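Local coordinates for resiniferatoxin-binding, phosphotriesterase-related protein (Rhodobacter sphaeroides 2.4.1, PDB 3K2G) that probably acts as a zinc-dependent hydrolase of phosphoric esters, using two zinc ions held in a TIM barrel of the phosphotriesterase family, at residues 25-33 with 344-353; 102-113 with 127-136. One frame throughout, in Å; residues are numbered along the deposited sequence.

Overall arrangement
From the N terminus, the chain runs through 25-33, which holds the short strand 31-32 near its end, continues through the barrel, and returns as helix 337-352. Contact 1 closes this loop of 310 residues. Contact 2 is nested inside it: only 13 residues, mostly helix 115-125, separate its segments, which hold the parallel strands 102-105 and 128-131. The two contacts share one sheet, in which strand 102-105 lies between 31-32 and 128-131, and their centres are about 16 Å apart. Leu32 O and Val104 N, 2.9 Å apart, probably form a hydrogen bond joining them. Contact 1 thus ties the first barrel strand to the last helix, contact 2 neighbouring barrel strands.

Contact 1 of 2, residues 25-33 with 344-353; sequences SSALGHTLM and MVTNPRRVFD
Ser25 to Met33 pack against Met344 to Asp353 in a largely buried contact that sets the last helix of the TIM barrel on its first strand: a turn and strand 31-32 meet the C-terminal part of helix 337-352 and Asp353 just beyond it. Its polar end is a relay at Ser25. Arg349 NE donates to Ser25 OG over 3.0 Å, nearly straight at 163° and with the oxygen in the guanidinium plane, while Ser25 OG in turn donates to the anti lone pair of Asp353 OD2 at 2.7 Å. Arg349 gets there by extending fully from CG to NE, with CG anti to the backbone N (chi1 -170°), and Ser26 CA sits over the centre of one guanidinium face. The other carboxylate oxygen of Asp353 is bonded to Ser355.

At the strand end, Thr31 N donates to Met344 O at 2.9 Å. Met344 CB lies over one face of the His30 imidazole, 3.8 Å from the ring centroid, in a CH-pi contact, and bends at chi2 and chi3 turn Met344 CE back to His30 CE1 at 3.5 Å. A water donates to both Gly29 O and Val345 O, bridging the backbones.

Between these ends the packing is apolar. SE, the selenium of selenomethionine Met33, lies 3.9 Å from Phe352 CE2, an oblique Met-aromatic contact, and Met33 CE meets the Val351 methyls tip to tip. Leu28 CD2 touches Phe352 CD2 at 3.9 Å and also rests on Pro348. Met33 touches Leu300 of strand 299-301, and its neighbour in sequence, His34, is a zinc ligand.

Bonded polar groups therefore mark both ends of an apolar middle, and the doubly engaged Ser25 hydroxyl couples the arginine to the carboxylate, which would probably temper both charges.

Contact 2 of 2, residues 102-113 with 127-136; sequences SIVDPTCRGIGR and VQVVMGAGYY. With DTV ((2S,3S)-1,4-dimercaptobutane-2,3-diol), chain K.
Tyr136 touches Ile111 and the bound dithiol: Ile111 CG2 lies 3.5 Å from Tyr136 CD2, the two side chains crossing at about a right angle, and Ile111 CD1 lies over one ring face. At the ring edge, in plane, is DTV C3, and Tyr136 OH and DTV O3 share a hydrogen bond of 2.7 Å. With CG anti to the backbone N (chi1 -159°), the phenol is carried into the metal site, where Tyr136 is a zinc ligand with Glu177, His209 and His238. Cys108 SG sits obliquely beside this ring, 5.3 Å from its centroid.

Further out, the backbones are pinned. Arg109 N donates to Gly134 O at 3.1 Å, and a water accepts from both Arg109 NE and Gly134 N. Arg113 bends at chi3 (59°) to bring NH1 to a lone pair of Gly132 O, 3.0 Å away and in both the carbonyl and guanidinium planes. Glu160 forms salt bridges with both arginines.

Behind this lies the parallel beta-alpha-beta unit, the axes of its two strand segments inclined by 20°. Ile103 N to Gln128 O, Val130 N to Ile103 O and Asp105 N to Val130 O alternate between them. Asp105 OD1 takes Thr107 N in an Asx turn and also Thr107 OG1, which bonds the zinc ligand His36.

The ladder and arginines probably steady the Tyr136 loop, and the Asp105-Thr107-His36 bonds give a zinc ligand second-shell support.

Contact 1 of 2, residues 25-33 with 344-353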
loop_
_atom_site.group_PDB
_atom_site.type_symbol
_atom_site.label_atom_id
_atom_site.label_comp_id
_atom_site.label_asym_id
_atom_site.label_seq_id
_atom_site.Cartn_x
_atom_site.Cartn_y
_atom_site.Cartn_z
ATOM N N SER B 25 -1.496 -42.768 -3.970
ATOM C CA SER B 25 -1.464 -41.344 -3.634
ATOM C C SER B 25 -2.710 -40.908 -2.878
ATOM O O SER B 25 -2.672 -39.942 -2.115
ATOM C CB SER B 25 -1.295 -40.484 -4.893
ATOM O OG SER B 25 -2.424 -40.570 -5.736
ATOM N N SER B 26 -3.803 -41.635 -3.084
ATOM C CA SER B 26 -5.069 -41.334 -2.428
ATOM C C SER B 26 -5.002 -41.629 -0.932
ATOM O O SER B 26 -5.846 -41.161 -0.165
ATOM C CB SER B 26 -6.194 -42.166 -3.054
ATOM O OG SER B 26 -5.932 -43.554 -2.920
ATOM N N ALA B 27 -4.004 -42.409 -0.526
ATOM C CA ALA B 27 -3.843 -42.772 0.879
ATOM C C ALA B 27 -2.976 -41.783 1.664
ATOM O O ALA B 27 -2.828 -41.912 2.882
ATOM C CB ALA B 27 -3.253 -44.169 0.989
ATOM N N LEU B 28 -2.406 -40.801 0.974
ATOM C CA LEU B 28 -1.559 -39.815 1.641
ATOM C C LEU B 28 -2.376 -39.055 2.683
ATOM O O LEU B 28 -1.966 -38.940 3.831
ATOM C CB LEU B 28 -0.967 -38.838 0.620
ATOM C CG LEU B 28 0.153 -37.942 1.157
ATOM C CD1 LEU B 28 1.359 -38.802 1.544
ATOM C CD2 LEU B 28 0.548 -36.924 0.095
ATOM N N GLY B 29 -3.529 -38.537 2.269
ATOM C CA GLY B 29 -4.404 -37.817 3.179
ATOM C C GLY B 29 -3.874 -36.521 3.769
ATOM O O GLY B 29 -3.029 -35.851 3.174
ATOM N N HIS B 30 -4.391 -36.178 4.949
ATOM C CA HIS B 30 -4.011 -34.967 5.679
ATOM C C HIS B 30 -2.509 -35.062 5.922
ATOM O O HIS B 30 -2.049 -35.906 6.691
ATOM C CB HIS B 30 -4.781 -34.917 6.997
ATOM C CG HIS B 30 -4.961 -33.536 7.541
ATOM N ND1 HIS B 30 -3.986 -32.885 8.264
ATOM C CD2 HIS B 30 -6.004 -32.678 7.454
ATOM C CE1 HIS B 30 -4.420 -31.683 8.601
ATOM N NE2 HIS B 30 -5.641 -31.532 8.121
ATOM N N THR B 31 -1.757 -34.169 5.282
ATOM C CA THR B 31 -0.302 -34.222 5.345
ATOM C C THR B 31 0.474 -32.949 5.668
ATOM O O THR B 31 0.053 -31.844 5.336
ATOM C CB THR B 31 0.232 -34.744 3.983
ATOM O OG1 THR B 31 -0.353 -36.020 3.698
ATOM C CG2 THR B 31 1.751 -34.855 3.988
ATOM N N LEU B 32 1.627 -33.138 6.312
ATOM C CA LEU B 32 2.544 -32.051 6.621
ATOM C C LEU B 32 3.698 -32.287 5.644
ATOM O O LEU B 32 4.439 -33.266 5.761
ATOM C CB LEU B 32 3.044 -32.135 8.072
ATOM C CG LEU B 32 2.088 -31.726 9.195
ATOM C CD1 LEU B 32 2.743 -31.987 10.554
ATOM C CD2 LEU B 32 1.748 -30.249 9.055
HETATM N N MSE B 33 3.824 -31.391 4.669
HETATM C CA MSE B 33 4.842 -31.485 3.631
HETATM C C MSE B 33 6.287 -31.230 4.036
HETATM O O MSE B 33 7.208 -31.570 3.289
HETATM C CB MSE B 33 4.503 -30.520 2.492
HETATM C CG MSE B 33 3.379 -30.989 1.571
HETATM SE SE MSE B 33 3.743 -32.608 0.654
HETATM C CE MSE B 33 5.446 -32.108 -0.095
HETATM N N MSE B 344 -4.378 -29.074 2.838
HETATM C CA MSE B 344 -3.813 -30.192 3.598
HETATM C C MSE B 344 -3.883 -31.581 2.985
HETATM O O MSE B 344 -3.226 -32.503 3.475
HETATM C CB MSE B 344 -4.462 -30.261 4.981
HETATM C CG MSE B 344 -4.309 -28.985 5.795
HETATM SE SE MSE B 344 -2.474 -28.368 5.980
HETATM C CE MSE B 344 -1.843 -29.808 7.116
ATOM N N VAL B 345 -4.680 -31.750 1.933
ATOM C CA VAL B 345 -4.820 -33.064 1.316
ATOM C C VAL B 345 -4.587 -33.039 -0.185
ATOM O O VAL B 345 -3.665 -33.680 -0.692
ATOM C CB VAL B 345 -6.233 -33.663 1.569
ATOM C CG1 VAL B 345 -6.357 -35.017 0.877
ATOM C CG2 VAL B 345 -6.490 -33.814 3.062
ATOM N N THR B 346 -5.421 -32.289 -0.893
ATOM C CA THR B 346 -5.313 -32.222 -2.343
ATOM C C THR B 346 -3.960 -31.715 -2.843
ATOM O O THR B 346 -3.346 -32.346 -3.703
ATOM C CB THR B 346 -6.438 -31.354 -2.948
ATOM O OG1 THR B 346 -7.686 -31.683 -2.321
ATOM C CG2 THR B 346 -6.566 -31.629 -4.445
ATOM N N ASN B 347 -3.480 -30.596 -2.311
ATOM C CA ASN B 347 -2.201 -30.079 -2.776
ATOM C C ASN B 347 -1.043 -31.026 -2.483
ATOM O O ASN B 347 -0.204 -31.253 -3.350
ATOM C CB ASN B 347 -1.938 -28.685 -2.210
ATOM C CG ASN B 347 -2.806 -27.626 -2.873
ATOM O OD1 ASN B 347 -3.532 -27.918 -3.826
ATOM N ND2 ASN B 347 -2.729 -26.399 -2.382
ATOM N N PRO B 348 -0.968 -31.578 -1.260
ATOM C CA PRO B 348 0.139 -32.503 -0.989
ATOM C C PRO B 348 0.121 -33.656 -2.001
ATOM O O PRO B 348 1.165 -34.074 -2.508
ATOM C CB PRO B 348 -0.155 -32.970 0.428
ATOM C CG PRO B 348 -0.673 -31.703 1.064
ATOM C CD PRO B 348 -1.645 -31.194 -0.006
ATOM N N ARG B 349 -1.072 -34.169 -2.287
ATOM C CA ARG B 349 -1.216 -35.255 -3.257
ATOM C C ARG B 349 -0.734 -34.760 -4.625
ATOM O O ARG B 349 -0.044 -35.482 -5.352
ATOM C CB ARG B 349 -2.677 -35.704 -3.347
ATOM C CG ARG B 349 -2.892 -36.991 -4.143
ATOM C CD ARG B 349 -4.358 -37.371 -4.195
ATOM N NE ARG B 349 -4.586 -38.598 -4.956
ATOM C CZ ARG B 349 -5.790 -39.103 -5.219
ATOM N NH1 ARG B 349 -6.882 -38.488 -4.784
ATOM N NH2 ARG B 349 -5.904 -40.222 -5.921
ATOM N N ARG B 350 -1.095 -33.524 -4.968
ATOM C CA ARG B 350 -0.681 -32.939 -6.243
ATOM C C ARG B 350 0.839 -32.927 -6.371
ATOM O O ARG B 350 1.379 -33.058 -7.465
ATOM C CB ARG B 350 -1.204 -31.503 -6.384
ATOM C CG ARG B 350 -2.698 -31.397 -6.641
ATOM C CD ARG B 350 -3.110 -29.947 -6.852
ATOM N NE ARG B 350 -4.434 -29.842 -7.463
ATOM C CZ ARG B 350 -5.515 -29.373 -6.848
ATOM N NH1 ARG B 350 -5.441 -28.959 -5.590
ATOM N NH2 ARG B 350 -6.674 -29.312 -7.499
ATOM N N VAL B 351 1.533 -32.747 -5.254
ATOM C CA VAL B 351 2.987 -32.730 -5.294
ATOM C C VAL B 351 3.534 -34.051 -5.832
ATOM O O VAL B 351 4.470 -34.069 -6.634
ATOM C CB VAL B 351 3.588 -32.493 -3.886
ATOM C CG1 VAL B 351 5.112 -32.627 -3.938
ATOM C CG2 VAL B 351 3.183 -31.110 -3.378
ATOM N N PHE B 352 2.925 -35.146 -5.392
ATOM C CA PHE B 352 3.355 -36.488 -5.763
ATOM C C PHE B 352 2.609 -37.120 -6.930
ATOM O O PHE B 352 3.050 -38.135 -7.464
ATOM C CB PHE B 352 3.203 -37.412 -4.559
ATOM C CG PHE B 352 4.055 -37.031 -3.388
ATOM C CD1 PHE B 352 5.383 -37.444 -3.321
ATOM C CD2 PHE B 352 3.526 -36.288 -2.336
ATOM C CE1 PHE B 352 6.176 -37.124 -2.224
ATOM C CE2 PHE B 352 4.312 -35.959 -1.229
ATOM C CZ PHE B 352 5.642 -36.381 -1.171
ATOM N N ASP B 353 1.490 -36.526 -7.324
ATOM C CA ASP B 353 0.669 -37.104 -8.382
ATOM C C ASP B 353 0.276 -36.112 -9.465
ATOM O O ASP B 353 -0.570 -35.247 -9.244
ATOM C CB ASP B 353 -0.594 -37.687 -7.750
ATOM C CG ASP B 353 -1.320 -38.639 -8.668
ATOM O OD1 ASP B 353 -1.400 -38.349 -9.881
ATOM O OD2 ASP B 353 -1.817 -39.670 -8.169
HETATM O O HOH W 1 -2.885 -36.037 0.307
#

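Contact 2 of 2, residues 102-113 with 127-136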
loop_
_atom_site.group_PDB
_atom_site.type_symbol
_atom_site.label_atom_id
_atom_site.label_comp_id
_atom_site.label_asym_id
_atom_site.label_seq_id
_atom_site.Cartn_x
_atom_site.Cartn_y
_atom_site.Cartn_z
ATOM N N SER B 102 -0.039 -38.405 7.155
ATOM C CA SER B 102 1.308 -38.482 6.606
ATOM C C SER B 102 2.219 -37.293 6.902
ATOM O O SER B 102 1.761 -36.162 7.048
ATOM C CB SER B 102 1.219 -38.649 5.082
ATOM O OG SER B 102 0.301 -39.673 4.723
ATOM N N ILE B 103 3.516 -37.569 6.968
ATOM C CA ILE B 103 4.518 -36.529 7.173
ATOM C C ILE B 103 5.676 -36.708 6.192
ATOM O O ILE B 103 6.158 -37.823 5.982
ATOM C CB ILE B 103 5.099 -36.542 8.600
ATOM C CG1 ILE B 103 4.011 -36.182 9.613
ATOM C CG2 ILE B 103 6.248 -35.531 8.692
ATOM C CD1 ILE B 103 4.482 -36.204 11.053
ATOM N N VAL B 104 6.104 -35.609 5.582
ATOM C CA VAL B 104 7.222 -35.631 4.650
ATOM C C VAL B 104 8.430 -35.062 5.390
ATOM O O VAL B 104 8.429 -33.900 5.803
ATOM C CB VAL B 104 6.946 -34.766 3.389
ATOM C CG1 VAL B 104 8.149 -34.815 2.447
ATOM C CG2 VAL B 104 5.694 -35.272 2.669
ATOM N N ASP B 105 9.453 -35.891 5.571
ATOM C CA ASP B 105 10.656 -35.464 6.267
ATOM C C ASP B 105 11.778 -35.259 5.257
ATOM O O ASP B 105 12.357 -36.220 4.746
ATOM C CB ASP B 105 11.076 -36.508 7.299
ATOM C CG ASP B 105 12.209 -36.021 8.183
ATOM O OD1 ASP B 105 13.121 -35.350 7.658
ATOM O OD2 ASP B 105 12.184 -36.314 9.395
ATOM N N PRO B 106 12.105 -33.996 4.967
ATOM C CA PRO B 106 13.157 -33.652 4.010
ATOM C C PRO B 106 14.573 -33.610 4.579
ATOM O O PRO B 106 15.468 -33.027 3.962
ATOM C CB PRO B 106 12.701 -32.294 3.497
ATOM C CG PRO B 106 12.151 -31.668 4.750
ATOM C CD PRO B 106 11.351 -32.795 5.373
ATOM N N THR B 107 14.779 -34.216 5.745
ATOM C CA THR B 107 16.112 -34.231 6.344
ATOM C C THR B 107 17.011 -35.019 5.393
ATOM O O THR B 107 16.744 -36.181 5.100
ATOM C CB THR B 107 16.114 -34.922 7.738
ATOM O OG1 THR B 107 15.202 -34.248 8.614
ATOM C CG2 THR B 107 17.511 -34.875 8.358
ATOM N N CYS B 108 18.073 -34.391 4.903
ATOM C CA CYS B 108 18.957 -35.080 3.971
ATOM C C CYS B 108 20.380 -35.283 4.480
ATOM O O CYS B 108 20.631 -35.220 5.686
ATOM C CB CYS B 108 18.976 -34.345 2.621
ATOM S SG CYS B 108 19.423 -32.592 2.681
ATOM N N ARG B 109 21.301 -35.540 3.553
ATOM C CA ARG B 109 22.703 -35.769 3.889
ATOM C C ARG B 109 23.346 -34.521 4.469
ATOM O O ARG B 109 23.289 -33.442 3.872
ATOM C CB ARG B 109 23.499 -36.205 2.652
ATOM C CG ARG B 109 22.966 -37.444 1.958
ATOM C CD ARG B 109 23.965 -37.969 0.941
ATOM N NE ARG B 109 23.418 -39.069 0.155
ATOM C CZ ARG B 109 24.147 -40.060 -0.348
ATOM N NH1 ARG B 109 25.457 -40.092 -0.140
ATOM N NH2 ARG B 109 23.566 -41.015 -1.066
ATOM N N GLY B 110 23.972 -34.681 5.631
ATOM C CA GLY B 110 24.619 -33.560 6.280
ATOM C C GLY B 110 23.856 -33.087 7.503
ATOM O O GLY B 110 24.444 -32.492 8.408
ATOM N N ILE B 111 22.550 -33.348 7.538
ATOM C CA ILE B 111 21.732 -32.928 8.673
ATOM C C ILE B 111 21.059 -34.039 9.480
ATOM O O ILE B 111 20.133 -33.773 10.243
ATOM C CB ILE B 111 20.653 -31.891 8.252
ATOM C CG1 ILE B 111 19.827 -32.421 7.077
ATOM C CG2 ILE B 111 21.324 -30.568 7.907
ATOM C CD1 ILE B 111 18.707 -31.475 6.640
ATOM N N GLY B 112 21.508 -35.281 9.305
ATOM C CA GLY B 112 20.963 -36.380 10.091
ATOM C C GLY B 112 19.866 -37.299 9.581
ATOM O O GLY B 112 19.076 -37.808 10.382
ATOM N N ARG B 113 19.803 -37.541 8.276
ATOM C CA ARG B 113 18.767 -38.422 7.744
ATOM C C ARG B 113 18.999 -39.843 8.259
ATOM O O ARG B 113 20.117 -40.349 8.204
ATOM C CB ARG B 113 18.788 -38.409 6.212
ATOM C CG ARG B 113 17.705 -39.274 5.575
ATOM C CD ARG B 113 17.838 -39.315 4.062
ATOM N NE ARG B 113 19.131 -39.843 3.633
ATOM C CZ ARG B 113 19.471 -40.054 2.363
ATOM N NH1 ARG B 113 18.611 -39.782 1.389
ATOM N NH2 ARG B 113 20.674 -40.531 2.064
ATOM N N VAL B 127 1.618 -43.140 11.522
ATOM C CA VAL B 127 1.671 -42.057 10.553
ATOM C C VAL B 127 2.659 -42.423 9.447
ATOM O O VAL B 127 3.774 -42.857 9.720
ATOM C CB VAL B 127 2.111 -40.733 11.234
ATOM C CG1 VAL B 127 2.379 -39.660 10.182
ATOM C CG2 VAL B 127 1.029 -40.268 12.206
ATOM N N GLN B 128 2.238 -42.254 8.200
ATOM C CA GLN B 128 3.082 -42.573 7.052
ATOM C C GLN B 128 4.169 -41.517 6.886
ATOM O O GLN B 128 3.893 -40.320 6.946
ATOM C CB GLN B 128 2.223 -42.652 5.787
ATOM C CG GLN B 128 1.023 -43.569 5.952
ATOM C CD GLN B 128 0.022 -43.461 4.817
ATOM O OE1 GLN B 128 -0.359 -42.361 4.409
ATOM N NE2 GLN B 128 -0.422 -44.605 4.314
ATOM N N VAL B 129 5.402 -41.972 6.678
ATOM C CA VAL B 129 6.538 -41.074 6.515
ATOM C C VAL B 129 7.253 -41.202 5.173
ATOM O O VAL B 129 7.642 -42.303 4.762
ATOM C CB VAL B 129 7.577 -41.295 7.642
ATOM C CG1 VAL B 129 8.812 -40.439 7.405
ATOM C CG2 VAL B 129 6.954 -40.959 8.987
ATOM N N VAL B 130 7.425 -40.066 4.499
ATOM C CA VAL B 130 8.121 -40.009 3.216
ATOM C C VAL B 130 9.513 -39.431 3.471
ATOM O O VAL B 130 9.642 -38.413 4.156
ATOM C CB VAL B 130 7.385 -39.100 2.209
ATOM C CG1 VAL B 130 8.196 -38.992 0.933
ATOM C CG2 VAL B 130 5.999 -39.664 1.910
HETATM N N MSE B 131 10.540 -40.073 2.911
HETATM C CA MSE B 131 11.930 -39.651 3.109
HETATM C C MSE B 131 12.568 -38.913 1.932
HETATM O O MSE B 131 12.400 -39.296 0.768
HETATM C CB MSE B 131 12.775 -40.877 3.464
HETATM C CG MSE B 131 14.277 -40.637 3.617
HETATM SE SE MSE B 131 15.147 -42.243 4.334
HETATM C CE MSE B 131 14.942 -43.351 2.733
ATOM N N GLY B 132 13.304 -37.851 2.259
ATOM C CA GLY B 132 13.974 -37.051 1.254
ATOM C C GLY B 132 15.393 -37.501 0.970
ATOM O O GLY B 132 15.830 -38.555 1.432
ATOM N N ALA B 133 16.119 -36.694 0.204
ATOM C CA ALA B 133 17.488 -37.023 -0.168
ATOM C C ALA B 133 18.241 -35.829 -0.747
ATOM O O ALA B 133 17.676 -34.749 -0.925
ATOM C CB ALA B 133 17.480 -38.164 -1.174
ATOM N N GLY B 134 19.518 -36.037 -1.049
ATOM C CA GLY B 134 20.335 -34.972 -1.602
ATOM C C GLY B 134 21.179 -34.273 -0.553
ATOM O O GLY B 134 21.245 -34.708 0.600
ATOM N N TYR B 135 21.821 -33.181 -0.956
ATOM C CA TYR B 135 22.674 -32.411 -0.064
ATOM C C TYR B 135 22.053 -31.078 0.332
ATOM O O TYR B 135 21.283 -30.484 -0.422
ATOM C CB TYR B 135 24.034 -32.192 -0.726
ATOM C CG TYR B 135 24.811 -33.484 -0.866
ATOM C CD1 TYR B 135 25.494 -34.032 0.223
ATOM C CD2 TYR B 135 24.814 -34.190 -2.067
ATOM C CE1 TYR B 135 26.160 -35.253 0.119
ATOM C CE2 TYR B 135 25.472 -35.412 -2.181
ATOM C CZ TYR B 135 26.142 -35.939 -1.084
ATOM O OH TYR B 135 26.780 -37.155 -1.198
ATOM N N TYR B 136 22.410 -30.617 1.527
ATOM C CA TYR B 136 21.895 -29.375 2.075
ATOM C C TYR B 136 22.863 -28.218 1.832
ATOM O O TYR B 136 23.658 -28.251 0.890
ATOM C CB TYR B 136 21.645 -29.572 3.571
ATOM C CG TYR B 136 20.678 -28.594 4.182
ATOM C CD1 TYR B 136 19.501 -28.244 3.520
ATOM C CD2 TYR B 136 20.912 -28.057 5.447
ATOM C CE1 TYR B 136 18.577 -27.386 4.104
ATOM C CE2 TYR B 136 19.993 -27.201 6.040
ATOM C CZ TYR B 136 18.827 -26.872 5.365
ATOM O OH TYR B 136 17.890 -26.053 5.954
HETATM S S1 DTV K . 19.492 -21.950 7.597
HETATM C C1 DTV K . 19.239 -23.790 7.696
HETATM C C2 DTV K . 19.320 -24.341 9.119
HETATM O O2 DTV K . 18.298 -23.726 9.888
HETATM C C3 DTV K . 19.116 -25.867 9.122
HETATM O O3 DTV K . 17.835 -26.170 8.623
HETATM C C4 DTV K . 19.230 -26.469 10.523
HETATM S S4 DTV K . 20.002 -28.108 10.507
HETATM O O HOH W 2 21.166 -38.326 -1.128
#